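Local coordinates for minor structural protein 5 (PDB 5E7T) that probably serves as an accessory component of the Lactococcus phage Tuc2009 baseplate, with a galactose-binding-like domain consistent with a role in recognising host-surface carbohydrate, at residues B[84-98]-B[172-186]. Residues are numbered along the deposited sequence; the frame is centred on the assembly and turned at random.
Sequences DKYTMSVDVMFTSWN and SFTIRVRNPKQELGS
D91 and R178 sit opposite each other midway along two antiparallel strands, tied by paired backbone bonds and by a salt bridge on the sheet face they share with T87 and R176. A single carboxylate oxygen, D91 OD2, takes both R178 NE (2.7 Å) and R178 NH2 (2.8 Å) at the edge of the guanidinium. R178 NE meets the anti lone pair of D91 OD2, whereas R178 NH2 comes from above the carboxylate plane, the two flat groups being 69° apart. A bend in the arginine chain at chi3 (93°) swings the guanidinium so that its NE/NH2 edge meets D91 OD2, and W138 meets it in a cation-pi contact.

Near the start of strand 85-98, T87 OG1, lying beside its own backbone N, donates to G185 O at 2.7 Å. The hydroxyl, which also hydrogen-bonds T144 OG1, joins strand 85-98 both to the turn after strand 171-184 and to strand 139-146. R176 runs extended alongside M93; T95 CG2 lies 3.7 Å above one face of the R176 guanidinium, and E55 forms a salt bridge with R176 NE.

The opposite face is largely apolar. I175 CG1 rests over one face of the F94 ring, I175 CD1 reaches V92 CG2 (3.7 Å), and F173 lies nearly parallel to W97 but slid aside, completing an aromatic cluster with F94. Beta bulges between S89 and D91 and between F94 and S96 each shift the register by one residue.

The pair forms the middle of a five-stranded antiparallel sheet, between strands 53-60 and 139-146. Its largely apolar face packs on strands 104-114 and 121-126 of the second sheet, as in the beta-sandwich of galactose-binding-like domains.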
ATOM      1  N   ASP B  84     -57.840   4.374  12.419  1.00 59.66           N
ATOM      2  CA  ASP B  84     -57.227   5.597  12.903  1.00 58.27           C
ATOM      3  C   ASP B  84     -57.800   6.753  12.105  1.00 64.31           C
ATOM      4  O   ASP B  84     -58.243   6.542  10.967  1.00 66.78           O
ATOM      5  CB  ASP B  84     -55.701   5.538  12.709  1.00 59.10           C
ATOM      6  CG  ASP B  84     -54.942   4.878  13.842  1.00 68.54           C
ATOM      7  OD1 ASP B  84     -55.598   4.279  14.736  1.00 69.12           O
ATOM      8  OD2 ASP B  84     -53.693   4.976  13.856  1.00 73.19           O
ATOM      9  N   LYS B  85     -57.815   7.970  12.676  1.00 58.06           N
ATOM     10  CA  LYS B  85     -58.332   9.109  11.918  1.00 56.15           C
ATOM     11  C   LYS B  85     -57.173   9.985  11.528  1.00 61.24           C
ATOM     12  O   LYS B  85     -56.170  10.045  12.243  1.00 62.09           O
ATOM     13  CB  LYS B  85     -59.373   9.932  12.691  1.00 56.60           C
ATOM     14  CG  LYS B  85     -60.272   9.122  13.594  1.00 62.02           C
ATOM     15  CD  LYS B  85     -61.698   9.110  13.138  1.00 71.35           C
ATOM     16  CE  LYS B  85     -62.435   7.928  13.699  1.00 82.69           C
ATOM     17  NZ  LYS B  85     -63.906   8.078  13.549  1.00103.30           N
ATOM     18  N   TYR B  86     -57.292  10.633  10.370  1.00 57.43           N
ATOM     19  CA  TYR B  86     -56.325  11.585   9.834  1.00 56.29           C
ATOM     20  C   TYR B  86     -57.141  12.766   9.361  1.00 62.61           C
ATOM     21  O   TYR B  86     -58.253  12.556   8.883  1.00 65.51           O
ATOM     22  CB  TYR B  86     -55.515  10.981   8.693  1.00 56.30           C
ATOM     23  CG  TYR B  86     -54.472  10.004   9.173  1.00 59.02           C
ATOM     24  CD1 TYR B  86     -54.823   8.716   9.574  1.00 61.49           C
ATOM     25  CD2 TYR B  86     -53.124  10.349   9.196  1.00 60.26           C
ATOM     26  CE1 TYR B  86     -53.867   7.812  10.033  1.00 61.56           C
ATOM     27  CE2 TYR B  86     -52.156   9.449   9.648  1.00 61.74           C
ATOM     28  CZ  TYR B  86     -52.534   8.178  10.059  1.00 68.73           C
ATOM     29  OH  TYR B  86     -51.595   7.278  10.500  1.00 69.77           O
ATOM     30  N   THR B  87     -56.651  13.997   9.563  1.00 56.56           N
ATOM     31  CA  THR B  87     -57.379  15.189   9.169  1.00 56.05           C
ATOM     32  C   THR B  87     -56.615  15.957   8.100  1.00 61.41           C
ATOM     33  O   THR B  87     -55.425  16.245   8.266  1.00 61.92           O
ATOM     34  CB  THR B  87     -57.770  16.039  10.403  1.00 59.40           C
ATOM     35  OG1 THR B  87     -58.550  15.247  11.305  1.00 61.19           O
ATOM     36  CG2 THR B  87     -58.564  17.276  10.039  1.00 53.19           C
ATOM     37  N   MET B  88     -57.317  16.300   7.007  1.00 57.42           N
ATOM     38  CA  MET B  88     -56.765  17.074   5.910  1.00 56.48           C
ATOM     39  C   MET B  88     -57.322  18.469   5.987  1.00 60.36           C
ATOM     40  O   MET B  88     -58.496  18.623   6.281  1.00 61.01           O
ATOM     41  CB  MET B  88     -57.093  16.429   4.575  1.00 59.00           C
ATOM     42  CG  MET B  88     -56.345  15.160   4.340  1.00 63.07           C
ATOM     43  SD  MET B  88     -56.713  14.541   2.693  1.00 68.67           S
ATOM     44  CE  MET B  88     -55.426  15.427   1.735  1.00 65.38           C
ATOM     45  N   SER B  89     -56.476  19.484   5.766  1.00 57.13           N
ATOM     46  CA  SER B  89     -56.792  20.930   5.805  1.00 56.67           C
ATOM     47  C   SER B  89     -56.036  21.592   4.645  1.00 62.39           C
ATOM     48  O   SER B  89     -54.902  21.202   4.370  1.00 63.48           O
ATOM     49  CB  SER B  89     -56.371  21.559   7.136  1.00 58.76           C
ATOM     50  OG  SER B  89     -55.614  20.683   7.964  1.00 72.30           O
ATOM     51  N   VAL B  90     -56.671  22.544   3.923  1.00 57.33           N
ATOM     52  CA  VAL B  90     -56.060  23.200   2.764  1.00 55.34           C
ATOM     53  C   VAL B  90     -56.780  24.505   2.454  1.00 60.38           C
ATOM     54  O   VAL B  90     -57.995  24.595   2.673  1.00 60.66           O
ATOM     55  CB  VAL B  90     -56.011  22.241   1.532  1.00 57.28           C
ATOM     56  CG1 VAL B  90     -57.407  21.852   1.044  1.00 56.84           C
ATOM     57  CG2 VAL B  90     -55.172  22.813   0.401  1.00 57.05           C
ATOM     58  N   ASP B  91     -56.015  25.519   1.969  1.00 56.01           N
ATOM     59  CA  ASP B  91     -56.493  26.809   1.465  1.00 55.15           C
ATOM     60  C   ASP B  91     -56.535  26.681  -0.048  1.00 58.60           C
ATOM     61  O   ASP B  91     -55.581  26.220  -0.659  1.00 57.49           O
ATOM     62  CB  ASP B  91     -55.575  27.966   1.866  1.00 56.72           C
ATOM     63  CG  ASP B  91     -55.607  28.325   3.333  1.00 62.67           C
ATOM     64  OD1 ASP B  91     -56.379  27.686   4.091  1.00 59.78           O
ATOM     65  OD2 ASP B  91     -54.821  29.201   3.738  1.00 71.38           O
ATOM     66  N   VAL B  92     -57.654  27.051  -0.644  1.00 55.98           N
ATOM     67  CA  VAL B  92     -57.889  26.877  -2.064  1.00 55.48           C
ATOM     68  C   VAL B  92     -58.491  28.145  -2.704  1.00 59.51           C
ATOM     69  O   VAL B  92     -59.316  28.820  -2.079  1.00 61.06           O
ATOM     70  CB  VAL B  92     -58.750  25.595  -2.185  1.00 58.27           C
ATOM     71  CG1 VAL B  92     -60.058  25.798  -2.923  1.00 58.23           C
ATOM     72  CG2 VAL B  92     -57.940  24.456  -2.761  1.00 57.93           C
ATOM     73  N   MET B  93     -58.045  28.491  -3.919  1.00 53.90           N
ATOM     74  CA  MET B  93     -58.540  29.683  -4.611  1.00 53.79           C
ATOM     75  C   MET B  93     -58.741  29.436  -6.077  1.00 57.63           C
ATOM     76  O   MET B  93     -57.842  28.924  -6.735  1.00 57.43           O
ATOM     77  CB  MET B  93     -57.608  30.870  -4.397  1.00 56.11           C
ATOM     78  CG  MET B  93     -57.852  32.025  -5.316  1.00 59.68           C
ATOM     79  SD  MET B  93     -57.200  33.496  -4.562  1.00 63.94           S
ATOM     80  CE  MET B  93     -57.004  34.411  -5.934  1.00 63.06           C
ATOM     81  N   PHE B  94     -59.912  29.819  -6.592  1.00 52.64           N
ATOM     82  CA  PHE B  94     -60.201  29.636  -7.996  1.00 52.46           C
ATOM     83  C   PHE B  94     -60.108  30.978  -8.644  1.00 57.46           C
ATOM     84  O   PHE B  94     -60.889  31.876  -8.310  1.00 57.64           O
ATOM     85  CB  PHE B  94     -61.585  28.997  -8.199  1.00 53.67           C
ATOM     86  CG  PHE B  94     -61.682  27.578  -7.690  1.00 53.72           C
ATOM     87  CD1 PHE B  94     -61.881  27.317  -6.334  1.00 54.32           C
ATOM     88  CD2 PHE B  94     -61.572  26.501  -8.562  1.00 55.09           C
ATOM     89  CE1 PHE B  94     -62.001  26.008  -5.871  1.00 53.66           C
ATOM     90  CE2 PHE B  94     -61.664  25.195  -8.090  1.00 56.68           C
ATOM     91  CZ  PHE B  94     -61.885  24.958  -6.750  1.00 53.52           C
ATOM     92  N   THR B  95     -59.125  31.128  -9.547  1.00 53.62           N
ATOM     93  CA  THR B  95     -58.885  32.381 -10.250  1.00 54.53           C
ATOM     94  C   THR B  95     -59.629  32.445 -11.579  1.00 61.66           C
ATOM     95  O   THR B  95     -59.809  33.534 -12.137  1.00 63.64           O
ATOM     96  CB  THR B  95     -57.401  32.628 -10.385  1.00 57.49           C
ATOM     97  OG1 THR B  95     -56.840  31.670 -11.264  1.00 60.57           O
ATOM     98  CG2 THR B  95     -56.689  32.541  -9.076  1.00 56.53           C
ATOM     99  N   SER B  96     -60.061  31.284 -12.082  1.00 58.58           N
ATOM    100  CA  SER B  96     -60.772  31.134 -13.354  1.00 60.26           C
ATOM    101  C   SER B  96     -61.620  29.887 -13.285  1.00 64.40           C
ATOM    102  O   SER B  96     -61.135  28.859 -12.819  1.00 65.03           O
ATOM    103  CB  SER B  96     -59.774  31.032 -14.508  1.00 66.11           C
ATOM    104  OG  SER B  96     -60.224  30.220 -15.580  1.00 77.83           O
ATOM    105  N   TRP B  97     -62.872  29.965 -13.737  1.00 60.02           N
ATOM    106  CA  TRP B  97     -63.790  28.823 -13.739  1.00 58.68           C
ATOM    107  C   TRP B  97     -64.606  28.836 -15.039  1.00 66.06           C
ATOM    108  O   TRP B  97     -65.592  29.562 -15.142  1.00 67.06           O
ATOM    109  CB  TRP B  97     -64.675  28.838 -12.478  1.00 55.33           C
ATOM    110  CG  TRP B  97     -65.673  27.719 -12.399  1.00 55.06           C
ATOM    111  CD1 TRP B  97     -66.951  27.730 -12.862  1.00 58.29           C
ATOM    112  CD2 TRP B  97     -65.471  26.427 -11.805  1.00 53.80           C
ATOM    113  NE1 TRP B  97     -67.539  26.500 -12.657  1.00 57.11           N
ATOM    114  CE2 TRP B  97     -66.655  25.687 -12.001  1.00 57.45           C
ATOM    115  CE3 TRP B  97     -64.391  25.812 -11.156  1.00 54.37           C
ATOM    116  CZ2 TRP B  97     -66.813  24.391 -11.517  1.00 56.36           C
ATOM    117  CZ3 TRP B  97     -64.541  24.523 -10.693  1.00 55.70           C
ATOM    118  CH2 TRP B  97     -65.741  23.822 -10.877  1.00 56.64           C
ATOM    119  N   ASN B  98     -64.162  28.068 -16.044  1.00 65.40           N
ATOM    120  CA  ASN B  98     -64.804  27.990 -17.362  1.00 67.70           C
ATOM    121  C   ASN B  98     -65.414  26.634 -17.584  1.00 72.53           C
ATOM    122  O   ASN B  98     -64.835  25.792 -18.266  1.00 74.11           O
ATOM    123  CB  ASN B  98     -63.838  28.373 -18.500  1.00 71.97           C
ATOM    124  CG  ASN B  98     -63.022  29.628 -18.233  1.00 98.26           C
ATOM    125  OD1 ASN B  98     -61.812  29.557 -17.955  1.00 89.85           O
ATOM    126  ND2 ASN B  98     -63.666  30.800 -18.290  1.00 89.27           N
ATOM    127  N   SER B 172     -62.863  23.710 -17.828  1.00 66.30           N
ATOM    128  CA  SER B 172     -61.542  24.029 -17.263  1.00 65.24           C
ATOM    129  C   SER B 172     -61.639  25.013 -16.104  1.00 67.01           C
ATOM    130  O   SER B 172     -62.610  25.756 -15.996  1.00 66.99           O
ATOM    131  CB  SER B 172     -60.584  24.560 -18.331  1.00 67.91           C
ATOM    132  OG  SER B 172     -61.196  25.603 -19.069  1.00 76.42           O
ATOM    133  N   PHE B 173     -60.642  24.993 -15.228  1.00 61.20           N
ATOM    134  CA  PHE B 173     -60.522  25.932 -14.123  1.00 59.85           C
ATOM    135  C   PHE B 173     -59.059  26.086 -13.736  1.00 64.09           C
ATOM    136  O   PHE B 173     -58.236  25.258 -14.119  1.00 63.59           O
ATOM    137  CB  PHE B 173     -61.412  25.571 -12.903  1.00 60.05           C
ATOM    138  CG  PHE B 173     -61.163  24.229 -12.259  1.00 60.18           C
ATOM    139  CD1 PHE B 173     -60.136  24.063 -11.336  1.00 62.01           C
ATOM    140  CD2 PHE B 173     -61.951  23.130 -12.577  1.00 61.56           C
ATOM    141  CE1 PHE B 173     -59.892  22.816 -10.763  1.00 61.67           C
ATOM    142  CE2 PHE B 173     -61.697  21.879 -12.016  1.00 62.76           C
ATOM    143  CZ  PHE B 173     -60.671  21.731 -11.117  1.00 60.17           C
ATOM    144  N   THR B 174     -58.740  27.147 -12.996  1.00 60.40           N
ATOM    145  CA  THR B 174     -57.399  27.384 -12.486  1.00 59.54           C
ATOM    146  C   THR B 174     -57.567  27.511 -11.008  1.00 62.16           C
ATOM    147  O   THR B 174     -58.463  28.220 -10.554  1.00 63.05           O
ATOM    148  CB  THR B 174     -56.758  28.574 -13.153  1.00 65.90           C
ATOM    149  OG1 THR B 174     -56.897  28.427 -14.575  1.00 71.86           O
ATOM    150  CG2 THR B 174     -55.320  28.701 -12.788  1.00 59.30           C
ATOM    151  N   ILE B 175     -56.784  26.736 -10.262  1.00 57.07           N
ATOM    152  CA  ILE B 175     -56.849  26.632  -8.810  1.00 55.60           C
ATOM    153  C   ILE B 175     -55.500  26.886  -8.191  1.00 62.32           C
ATOM    154  O   ILE B 175     -54.474  26.469  -8.732  1.00 64.24           O
ATOM    155  CB  ILE B 175     -57.443  25.253  -8.381  1.00 57.71           C
ATOM    156  CG1 ILE B 175     -57.763  25.200  -6.863  1.00 57.20           C
ATOM    157  CG2 ILE B 175     -56.576  24.065  -8.836  1.00 57.03           C
ATOM    158  CD1 ILE B 175     -58.378  23.886  -6.347  1.00 60.25           C
ATOM    159  N   ARG B 176     -55.504  27.570  -7.053  1.00 58.49           N
ATOM    160  CA  ARG B 176     -54.318  27.845  -6.273  1.00 57.51           C
ATOM    161  C   ARG B 176     -54.447  27.048  -4.997  1.00 62.83           C
ATOM    162  O   ARG B 176     -55.526  27.027  -4.406  1.00 64.67           O
ATOM    163  CB  ARG B 176     -54.184  29.330  -6.009  1.00 53.10           C
ATOM    164  CG  ARG B 176     -53.747  30.053  -7.259  1.00 55.00           C
ATOM    165  CD  ARG B 176     -53.685  31.528  -7.037  1.00 62.97           C
ATOM    166  NE  ARG B 176     -53.127  32.213  -8.195  1.00 72.67           N
ATOM    167  CZ  ARG B 176     -52.912  33.522  -8.241  1.00 76.80           C
ATOM    168  NH1 ARG B 176     -53.188  34.284  -7.191  1.00 49.93           N
ATOM    169  NH2 ARG B 176     -52.410  34.079  -9.334  1.00 63.85           N
ATOM    170  N   VAL B 177     -53.402  26.305  -4.630  1.00 57.08           N
ATOM    171  CA  VAL B 177     -53.423  25.476  -3.436  1.00 54.99           C
ATOM    172  C   VAL B 177     -52.335  25.982  -2.501  1.00 61.29           C
ATOM    173  O   VAL B 177     -51.170  26.017  -2.882  1.00 63.35           O
ATOM    174  CB  VAL B 177     -53.277  23.988  -3.802  1.00 57.50           C
ATOM    175  CG1 VAL B 177     -53.040  23.135  -2.568  1.00 56.66           C
ATOM    176  CG2 VAL B 177     -54.491  23.490  -4.581  1.00 56.70           C
ATOM    177  N   ARG B 178     -52.737  26.437  -1.300  1.00 56.70           N
ATOM    178  CA  ARG B 178     -51.885  27.011  -0.256  1.00 55.15           C
ATOM    179  C   ARG B 178     -51.993  26.185   1.041  1.00 59.33           C
ATOM    180  O   ARG B 178     -53.076  25.746   1.415  1.00 57.99           O
ATOM    181  CB  ARG B 178     -52.295  28.472  -0.009  1.00 49.93           C
ATOM    182  CG  ARG B 178     -51.589  29.157   1.142  1.00 43.97           C
ATOM    183  CD  ARG B 178     -52.052  30.587   1.263  1.00 45.18           C
ATOM    184  NE  ARG B 178     -53.158  30.748   2.203  1.00 53.38           N
ATOM    185  CZ  ARG B 178     -53.847  31.876   2.346  1.00 76.84           C
ATOM    186  NH1 ARG B 178     -53.552  32.940   1.614  1.00 64.54           N
ATOM    187  NH2 ARG B 178     -54.839  31.949   3.222  1.00 76.68           N
ATOM    188  N   ASN B 179     -50.849  25.989   1.706  1.00 56.54           N
ATOM    189  CA  ASN B 179     -50.654  25.270   2.959  1.00 55.32           C
ATOM    190  C   ASN B 179     -51.452  23.939   3.086  1.00 59.72           C
ATOM    191  O   ASN B 179     -52.184  23.750   4.076  1.00 60.31           O
ATOM    192  CB  ASN B 179     -50.926  26.176   4.138  1.00 53.46           C
ATOM    193  CG  ASN B 179     -50.198  27.495   4.177  1.00 70.28           C
ATOM    194  OD1 ASN B 179     -50.755  28.484   4.670  1.00 65.68           O
ATOM    195  ND2 ASN B 179     -48.939  27.543   3.725  1.00 57.52           N
ATOM    196  N   PRO B 180     -51.304  22.979   2.131  1.00 54.67           N
ATOM    197  CA  PRO B 180     -51.987  21.687   2.306  1.00 53.44           C
ATOM    198  C   PRO B 180     -51.433  20.965   3.538  1.00 57.24           C
ATOM    199  O   PRO B 180     -50.247  21.086   3.847  1.00 58.65           O
ATOM    200  CB  PRO B 180     -51.677  20.948   1.003  1.00 55.12           C
ATOM    201  CG  PRO B 180     -50.389  21.510   0.544  1.00 59.87           C
ATOM    202  CD  PRO B 180     -50.445  22.970   0.924  1.00 55.88           C
ATOM    203  N   LYS B 181     -52.296  20.273   4.271  1.00 51.89           N
ATOM    204  CA  LYS B 181     -51.911  19.584   5.491  1.00 50.76           C
ATOM    205  C   LYS B 181     -52.689  18.334   5.671  1.00 56.71           C
ATOM    206  O   LYS B 181     -53.894  18.280   5.395  1.00 57.33           O
ATOM    207  CB  LYS B 181     -52.128  20.478   6.730  1.00 52.83           C
ATOM    208  CG  LYS B 181     -51.338  20.035   7.977  1.00 55.05           C
ATOM    209  CD  LYS B 181     -51.781  20.731   9.237  1.00 49.09           C
ATOM    210  CE  LYS B 181     -50.882  20.380  10.390  1.00 57.25           C
ATOM    211  NZ  LYS B 181     -51.457  20.794  11.697  1.00 57.04           N
ATOM    212  N   GLN B 182     -51.992  17.327   6.183  1.00 53.91           N
ATOM    213  CA  GLN B 182     -52.538  16.044   6.593  1.00 53.03           C
ATOM    214  C   GLN B 182     -51.860  15.765   7.922  1.00 57.67           C
ATOM    215  O   GLN B 182     -50.631  15.893   8.040  1.00 58.30           O
ATOM    216  CB  GLN B 182     -52.246  14.932   5.581  1.00 53.64           C
ATOM    217  CG  GLN B 182     -52.616  13.579   6.163  1.00 53.58           C
ATOM    218  CD  GLN B 182     -52.244  12.418   5.317  1.00 68.22           C
ATOM    219  OE1 GLN B 182     -53.111  11.795   4.724  1.00 63.80           O
ATOM    220  NE2 GLN B 182     -50.966  12.053   5.309  1.00 62.92           N
ATOM    221  N   GLU B 183     -52.657  15.418   8.928  1.00 53.42           N
ATOM    222  CA  GLU B 183     -52.139  15.131  10.264  1.00 52.81           C
ATOM    223  C   GLU B 183     -52.893  13.979  10.891  1.00 57.53           C
ATOM    224  O   GLU B 183     -54.039  13.727  10.546  1.00 59.16           O
ATOM    225  CB  GLU B 183     -52.257  16.367  11.155  1.00 53.60           C
ATOM    226  CG  GLU B 183     -53.684  16.751  11.496  1.00 56.09           C
ATOM    227  CD  GLU B 183     -53.805  18.225  11.793  1.00 81.81           C
ATOM    228  OE1 GLU B 183     -53.574  18.599  12.964  1.00 53.85           O
ATOM    229  OE2 GLU B 183     -54.120  19.002  10.859  1.00 88.49           O
ATOM    230  N   LEU B 184     -52.268  13.314  11.840  1.00 52.29           N
ATOM    231  CA  LEU B 184     -52.890  12.227  12.559  1.00 51.81           C
ATOM    232  C   LEU B 184     -53.863  12.867  13.550  1.00 57.95           C
ATOM    233  O   LEU B 184     -53.511  13.837  14.221  1.00 60.73           O
ATOM    234  CB  LEU B 184     -51.777  11.432  13.271  1.00 51.02           C
ATOM    235  CG  LEU B 184     -52.213  10.341  14.236  1.00 53.47           C
ATOM    236  CD1 LEU B 184     -52.849   9.165  13.506  1.00 52.29           C
ATOM    237  CD2 LEU B 184     -51.066   9.958  15.148  1.00 51.71           C
ATOM    238  N   GLY B 185     -55.076  12.371  13.613  1.00 52.92           N
ATOM    239  CA  GLY B 185     -56.039  12.973  14.519  1.00 53.35           C
ATOM    240  C   GLY B 185     -57.358  13.349  13.888  1.00 59.72           C
ATOM    241  O   GLY B 185     -57.567  13.122  12.695  1.00 60.34           O
ATOM    242  N   SER B 186     -58.269  13.901  14.712  1.00 57.24           N
ATOM    243  CA  SER B 186     -59.627  14.307  14.358  1.00 57.57           C
ATOM    244  C   SER B 186     -59.795  15.830  14.314  1.00 62.63           C
ATOM    245  O   SER B 186     -60.923  16.321  14.177  1.00 63.53           O
ATOM    246  CB  SER B 186     -60.606  13.716  15.368  1.00 62.04           C
ATOM    247  OG  SER B 186     -60.709  12.312  15.217  1.00 75.02           O
TER